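PDB 1VYF: 14 KDA fatty acid binding protein from Schistosoma mansoni, which binds long-chain fatty acids such as oleic and arachidonic acid inside a beta-barrel and may take part in their transport. Local coordinates for residues Val38-Thr43 and Ala127-Lys132; Ile107-Glu110 and Thr115-Thr118. All coordinates share one frame; numbering follows the deposited sequence. Where two conformers were deposited one is given.

Contact 1. Residues Val38-Thr43 and Ala127-Lys132; sequences VTPTVT and AIRNYK. With OLA (oleic acid), chain B.
P40 and V42 touch R129 and Y131 only lightly; most of the link between the two segments runs through an oleic acid and a water. The closest direct contact is V42 CG2 to Y131 CE2, 3.8 Å. The valine side chain approaches the phenol ring obliquely. P40 CD lies 4.4 Å from R129 NH1, again at a slant to the guanidinium.

Oleic acid O2 accepts two bonds from the 127-132 side. R129 NE reaches it at 2.7 Å in a nearly straight bond, with an N-H...O angle of 175°. Y131 OH donates to the same oxygen at 2.5 Å, which is very short. O2 lies at the edge of both flat groups, near their planes. The R129 chain bends at chi3 (68°), which helps turn NE toward the carboxylate. The two donors would be expected to favour the charged form of the acid.

The oleic acid tail folds back toward its own head. Its last carbon, C18, comes within 3.2 Å of R129 NH1, a close contact that is not a hydrogen bond. C16 rests 4.1 Å from P40 CG. One water completes the link: it donates to V38 O at 2.7 Å and accepts from R129 NH1.

Other residues help hold the arginine in place. F18, at the start of helix 18-24, makes a cation-pi contact with R129, and S15 OG makes a weak hydrogen bond with NH2.

Strand 8-16 runs between strands 41-47 and 125-133, so these side chains meet inside the barrel rather than as sheet neighbours. An arginine and a tyrosine holding the carboxylate within the barrel are typical of the fatty acid-binding protein pocket.

Contact 2. Residues Ile107-Glu110 and Thr115-Thr118; sequences IVRE and TMKT. With OLA (oleic acid), chain B.
One water oxygen is gripped by R109, T118 and the oleic acid together. It accepts from R109 NE at 2.9 Å. It is also hydrogen-bonded to T118 OG1, at 3.0 Å. Its bond to oleic acid O1, which it donates, is 2.7 Å long. R109 also reaches O1 directly through NH2, at 3.2 Å with a bent N-H...O angle of 146°. O1 thus accepts from R109 NH2 and from the water, which ties R109 to the carboxylate a second time.

R109 and T118 form a non-hydrogen-bonded antiparallel pair, and their side chains lie side by side, pointing into the pocket. The arginine chain is extended from CG to NE, which carries its guanidinium to the ligand head. I107 CG2 sits 3.6 Å above one face of that group, offset toward its rim. The same methyl meets T118 CG2 at 3.5 Å, a tight carbon contact. T118 CG2 is turned anti to the backbone N (OG1 at chi1 -64°), and it also packs on oleic acid C1.

E110 and K117 are the next pair. Two backbone hydrogen bonds join them, E110 N to K117 O and K117 N to E110 O. Their side chains lie on the face away from R109.

Q96 of strand 93-99 hydrogen-bonds R109 NH1. The hairpin of strands 104-112 and 115-122 lies between strand 93-99 and strand 125-133, while F44 of strand 41-47 packs on R109 and M116.

The centres of the two contacts lie 9 Å apart in the same antiparallel sheet. Along the chain come 38-43, then both segments of contact 2, then 127-132. Strand 115-122 is the direct neighbour of strand 125-133, and probable backbone hydrogen bonds join T118 N to R129 O and Y131 N to M116 O. T118 OG1 also packs against the Y131 ring. The two contacts share the oleic acid head: contact 1 supplies the donors to one carboxylate oxygen, and contact 2 serves the other. Three successive strands near the C-terminus and one much earlier strand thus come together round one bound fatty acid inside the barrel.

Contact 1. Residues Val38-Thr43 and Ala127-Lys132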
loop_
_atom_site.group_PDB
_atom_site.type_symbol
_atom_site.label_atom_id
_atom_site.label_comp_id
_atom_site.label_asym_id
_atom_site.label_seq_id
_atom_site.Cartn_x
_atom_site.Cartn_y
_atom_site.Cartn_z
ATOM N N VAL A 38 -1.955 4.341 -13.794
ATOM C CA VAL A 38 -2.139 5.477 -12.880
ATOM C C VAL A 38 -0.979 5.583 -11.917
ATOM O O VAL A 38 -0.365 4.587 -11.532
ATOM C CB VAL A 38 -3.452 5.443 -12.035
ATOM C CG1 VAL A 38 -4.658 5.589 -12.924
ATOM C CG2 VAL A 38 -3.527 4.192 -11.146
ATOM N N THR A 39 -0.722 6.821 -11.513
ATOM C CA THR A 39 0.345 7.132 -10.576
ATOM C C THR A 39 -0.301 7.840 -9.394
ATOM O O THR A 39 -0.579 9.045 -9.426
ATOM C CB THR A 39 1.418 7.997 -11.238
ATOM O OG1 THR A 39 0.793 9.093 -11.886
ATOM C CG2 THR A 39 2.065 7.260 -12.362
ATOM N N PRO A 40 -0.612 7.078 -8.353
ATOM C CA PRO A 40 -1.293 7.646 -7.205
ATOM C C PRO A 40 -0.412 8.527 -6.355
ATOM O O PRO A 40 0.799 8.395 -6.363
ATOM C CB PRO A 40 -1.705 6.400 -6.409
ATOM C CG PRO A 40 -1.593 5.331 -7.346
ATOM C CD PRO A 40 -0.388 5.637 -8.183
ATOM N N THR A 41 -1.056 9.402 -5.601
ATOM C CA THR A 41 -0.468 10.113 -4.488
ATOM C C THR A 41 -0.986 9.558 -3.157
ATOM O O THR A 41 -2.164 9.322 -2.994
ATOM C CB THR A 41 -0.801 11.583 -4.642
ATOM O OG1 THR A 41 -0.042 12.103 -5.732
ATOM C CG2 THR A 41 -0.329 12.421 -3.436
ATOM N N VAL A 42 -0.079 9.321 -2.218
ATOM C CA VAL A 42 -0.391 8.699 -0.931
ATOM C C VAL A 42 -0.005 9.684 0.195
ATOM O O VAL A 42 1.066 10.249 0.211
ATOM C CB VAL A 42 0.299 7.336 -0.771
ATOM C CG1 VAL A 42 -0.001 6.706 0.574
ATOM C CG2 VAL A 42 -0.153 6.374 -1.867
ATOM N N THR A 43 -0.930 9.918 1.104
ATOM C CA THR A 43 -0.723 10.826 2.221
ATOM C C THR A 43 -0.805 10.027 3.517
ATOM O O THR A 43 -1.757 9.298 3.738
ATOM C CB THR A 43 -1.795 11.937 2.209
ATOM O OG1 THR A 43 -1.751 12.670 0.974
ATOM C CG2 THR A 43 -1.547 12.997 3.292
ATOM N N ALA A 127 6.607 -7.546 -6.496
ATOM C CA ALA A 127 6.684 -6.272 -7.185
ATOM C C ALA A 127 7.300 -5.218 -6.277
ATOM O O ALA A 127 7.183 -5.278 -5.080
ATOM C CB ALA A 127 5.343 -5.847 -7.694
ATOM N N ILE A 128 8.022 -4.261 -6.860
ATOM C CA ILE A 128 8.556 -3.140 -6.082
ATOM C C ILE A 128 8.079 -1.832 -6.708
ATOM O O ILE A 128 8.219 -1.624 -7.913
ATOM C CB ILE A 128 10.126 -3.179 -6.049
ATOM C CG1 ILE A 128 10.629 -4.469 -5.418
ATOM C CG2 ILE A 128 10.725 -1.927 -5.342
ATOM C CD1 ILE A 128 12.126 -4.625 -5.467
ATOM N N ARG A 129 7.511 -0.957 -5.887
ATOM C CA ARG A 129 7.029 0.343 -6.309
ATOM C C ARG A 129 7.638 1.441 -5.455
ATOM O O ARG A 129 7.497 1.451 -4.235
ATOM C CB ARG A 129 5.514 0.390 -6.212
ATOM C CG ARG A 129 4.850 -0.515 -7.225
ATOM C CD ARG A 129 3.485 -0.987 -6.807
ATOM N NE ARG A 129 2.472 0.063 -6.766
ATOM C CZ ARG A 129 1.943 0.640 -7.838
ATOM N NH1 ARG A 129 1.006 1.543 -7.674
ATOM N NH2 ARG A 129 2.310 0.290 -9.077
ATOM N N ASN A 130 8.349 2.349 -6.114
ATOM C CA ASN A 130 9.032 3.456 -5.447
ATOM C C ASN A 130 8.175 4.716 -5.517
ATOM O O ASN A 130 7.653 5.071 -6.575
ATOM C CB ASN A 130 10.392 3.739 -6.122
ATOM C CG ASN A 130 11.474 2.765 -5.692
ATOM O OD1 ASN A 130 11.421 2.170 -4.594
ATOM N ND2 ASN A 130 12.420 2.523 -6.587
ATOM N N TYR A 131 8.048 5.394 -4.386
ATOM C CA TYR A 131 7.350 6.669 -4.274
ATOM C C TYR A 131 8.364 7.732 -3.855
ATOM O O TYR A 131 9.257 7.452 -3.079
ATOM C CB TYR A 131 6.277 6.594 -3.176
ATOM C CG TYR A 131 5.091 5.734 -3.498
ATOM C CD1 TYR A 131 5.203 4.325 -3.506
ATOM C CD2 TYR A 131 3.845 6.309 -3.815
ATOM C CE1 TYR A 131 4.096 3.518 -3.765
ATOM C CE2 TYR A 131 2.728 5.498 -4.112
ATOM C CZ TYR A 131 2.862 4.124 -4.097
ATOM O OH TYR A 131 1.744 3.390 -4.376
ATOM N N LYS A 132 8.234 8.936 -4.412
ATOM C CA LYS A 132 9.023 10.097 -4.024
ATOM C C LYS A 132 8.210 10.968 -3.113
ATOM O O LYS A 132 7.000 11.160 -3.300
ATOM C CB LYS A 132 9.466 10.913 -5.255
ATOM C CG LYS A 132 10.190 10.072 -6.290
ATOM C CD LYS A 132 11.016 10.916 -7.300
ATOM C CE LYS A 132 10.149 11.597 -8.338
ATOM N NZ LYS A 132 10.560 13.036 -8.573
HETATM C C1 OLA B . 1.062 0.277 -3.403
HETATM O O1 OLA B . 0.835 0.936 -2.400
HETATM O O2 OLA B . 1.766 0.893 -4.341
HETATM C C2 OLA B . 0.675 -1.183 -3.639
HETATM C C3 OLA B . -0.614 -1.733 -3.006
HETATM C C4 OLA B . -1.502 -2.510 -4.016
HETATM C C5 OLA B . -1.792 -3.983 -3.696
HETATM C C6 OLA B . -2.193 -4.804 -4.929
HETATM C C7 OLA B . -3.674 -4.766 -5.284
HETATM C C8 OLA B . -4.038 -3.620 -6.225
HETATM C C9 OLA B . -4.700 -4.105 -7.493
HETATM C C10 OLA B . -5.007 -3.291 -8.514
HETATM C C11 OLA B . -4.717 -1.803 -8.525
HETATM C C12 OLA B . -5.898 -0.990 -9.059
HETATM C C13 OLA B . -5.531 0.465 -9.387
HETATM C C14 OLA B . -5.274 1.354 -8.165
HETATM C C15 OLA B . -3.792 1.450 -7.783
HETATM C C16 OLA B . -3.609 1.935 -6.340
HETATM C C17 OLA B . -2.794 0.963 -5.480
HETATM C C18 OLA B . -1.328 1.308 -5.564
HETATM O O HOH W 1 -0.516 2.230 -10.238
#

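Contact 2. Residues Ile107-Glu110 and Thr115-Thr118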
loop_
_atom_site.group_PDB
_atom_site.type_symbol
_atom_site.label_atom_id
_atom_site.label_comp_id
_atom_site.label_asym_id
_atom_site.label_seq_id
_atom_site.Cartn_x
_atom_site.Cartn_y
_atom_site.Cartn_z
ATOM N N ILE A 107 2.478 -6.317 2.035
ATOM C CA ILE A 107 2.973 -5.011 1.528
ATOM C C ILE A 107 3.885 -4.361 2.549
ATOM O O ILE A 107 3.460 -3.915 3.621
ATOM C CB ILE A 107 1.798 -4.072 1.180
ATOM C CG1 ILE A 107 0.778 -4.782 0.300
ATOM C CG2 ILE A 107 2.341 -2.798 0.479
ATOM C CD1 ILE A 107 -0.607 -4.218 0.395
ATOM N N VAL A 108 5.168 -4.315 2.246
ATOM C CA VAL A 108 6.143 -3.697 3.109
ATOM C C VAL A 108 6.379 -2.277 2.541
ATOM O O VAL A 108 6.493 -2.102 1.335
ATOM C CB VAL A 108 7.454 -4.548 3.165
ATOM C CG1 VAL A 108 8.466 -3.951 4.077
ATOM C CG2 VAL A 108 7.160 -5.992 3.549
ATOM N N ARG A 109 6.365 -1.281 3.417
ATOM C CA ARG A 109 6.640 0.108 3.089
ATOM C C ARG A 109 7.778 0.572 3.958
ATOM O O ARG A 109 7.714 0.501 5.198
ATOM C CB ARG A 109 5.425 0.970 3.349
ATOM C CG ARG A 109 4.194 0.556 2.546
ATOM C CD ARG A 109 3.049 1.498 2.649
ATOM N NE ARG A 109 2.041 1.271 1.636
ATOM C CZ ARG A 109 1.020 0.436 1.719
ATOM N NH1 ARG A 109 0.821 -0.293 2.798
ATOM N NH2 ARG A 109 0.179 0.347 0.702
ATOM N N GLU A 110 8.845 1.025 3.329
ATOM C CA GLU A 110 10.007 1.439 4.069
ATOM C C GLU A 110 10.454 2.793 3.558
ATOM O O GLU A 110 10.587 2.946 2.373
ATOM C CB GLU A 110 11.109 0.404 3.874
ATOM C CG GLU A 110 12.437 0.759 4.535
ATOM C CD GLU A 110 13.320 -0.437 4.832
ATOM O OE1 GLU A 110 13.102 -1.522 4.254
ATOM O OE2 GLU A 110 14.226 -0.299 5.683
ATOM N N THR A 115 12.703 8.567 -0.543
ATOM C CA THR A 115 12.042 7.397 -1.141
ATOM C C THR A 115 11.247 6.557 -0.162
ATOM O O THR A 115 11.771 6.163 0.855
ATOM C CB THR A 115 13.125 6.492 -1.806
ATOM O OG1 THR A 115 13.868 7.268 -2.782
ATOM C CG2 THR A 115 12.521 5.371 -2.641
ATOM N N MET A 116 10.001 6.232 -0.510
ATOM C CA MET A 116 9.293 5.168 0.147
ATOM C C MET A 116 9.228 4.027 -0.843
ATOM O O MET A 116 8.701 4.190 -1.954
ATOM C CB MET A 116 7.880 5.585 0.570
ATOM C CG MET A 116 7.091 4.404 1.173
ATOM S SD MET A 116 5.543 4.881 1.816
ATOM C CE MET A 116 4.581 4.788 0.344
ATOM N N LYS A 117 9.837 2.916 -0.456
ATOM C CA LYS A 117 9.864 1.718 -1.269
ATOM C C LYS A 117 8.744 0.848 -0.794
ATOM O O LYS A 117 8.687 0.517 0.376
ATOM C CB LYS A 117 11.186 0.989 -1.120
ATOM C CG LYS A 117 11.206 -0.330 -1.916
ATOM C CD LYS A 117 12.551 -1.017 -1.964
ATOM C CE LYS A 117 13.107 -1.337 -0.612
ATOM N NZ LYS A 117 14.479 -1.903 -0.734
ATOM N N THR A 118 7.881 0.438 -1.698
ATOM C CA THR A 118 6.748 -0.449 -1.330
ATOM C C THR A 118 6.960 -1.810 -2.000
ATOM O O THR A 118 6.935 -1.886 -3.232
ATOM C CB THR A 118 5.448 0.203 -1.803
ATOM O OG1 THR A 118 5.258 1.440 -1.091
ATOM C CG2 THR A 118 4.201 -0.641 -1.482
HETATM C C1 OLA B . 1.062 0.277 -3.403
HETATM O O1 OLA B . 0.835 0.936 -2.400
HETATM O O2 OLA B . 1.766 0.893 -4.341
HETATM C C2 OLA B . 0.675 -1.183 -3.639
HETATM C C3 OLA B . -0.614 -1.733 -3.006
HETATM C C4 OLA B . -1.502 -2.510 -4.016
HETATM C C5 OLA B . -1.792 -3.983 -3.696
HETATM C C6 OLA B . -2.193 -4.804 -4.929
HETATM C C7 OLA B . -3.674 -4.766 -5.284
HETATM C C8 OLA B . -4.038 -3.620 -6.225
HETATM C C9 OLA B . -4.700 -4.105 -7.493
HETATM C C10 OLA B . -5.007 -3.291 -8.514
HETATM C C11 OLA B . -4.717 -1.803 -8.525
HETATM C C12 OLA B . -5.898 -0.990 -9.059
HETATM C C13 OLA B . -5.531 0.465 -9.387
HETATM C C14 OLA B . -5.274 1.354 -8.165
HETATM C C15 OLA B . -3.792 1.450 -7.783
HETATM C C16 OLA B . -3.609 1.935 -6.340
HETATM C C17 OLA B . -2.794 0.963 -5.480
HETATM C C18 OLA B . -1.328 1.308 -5.564
HETATM O O HOH W 2 2.517 2.533 -0.941
#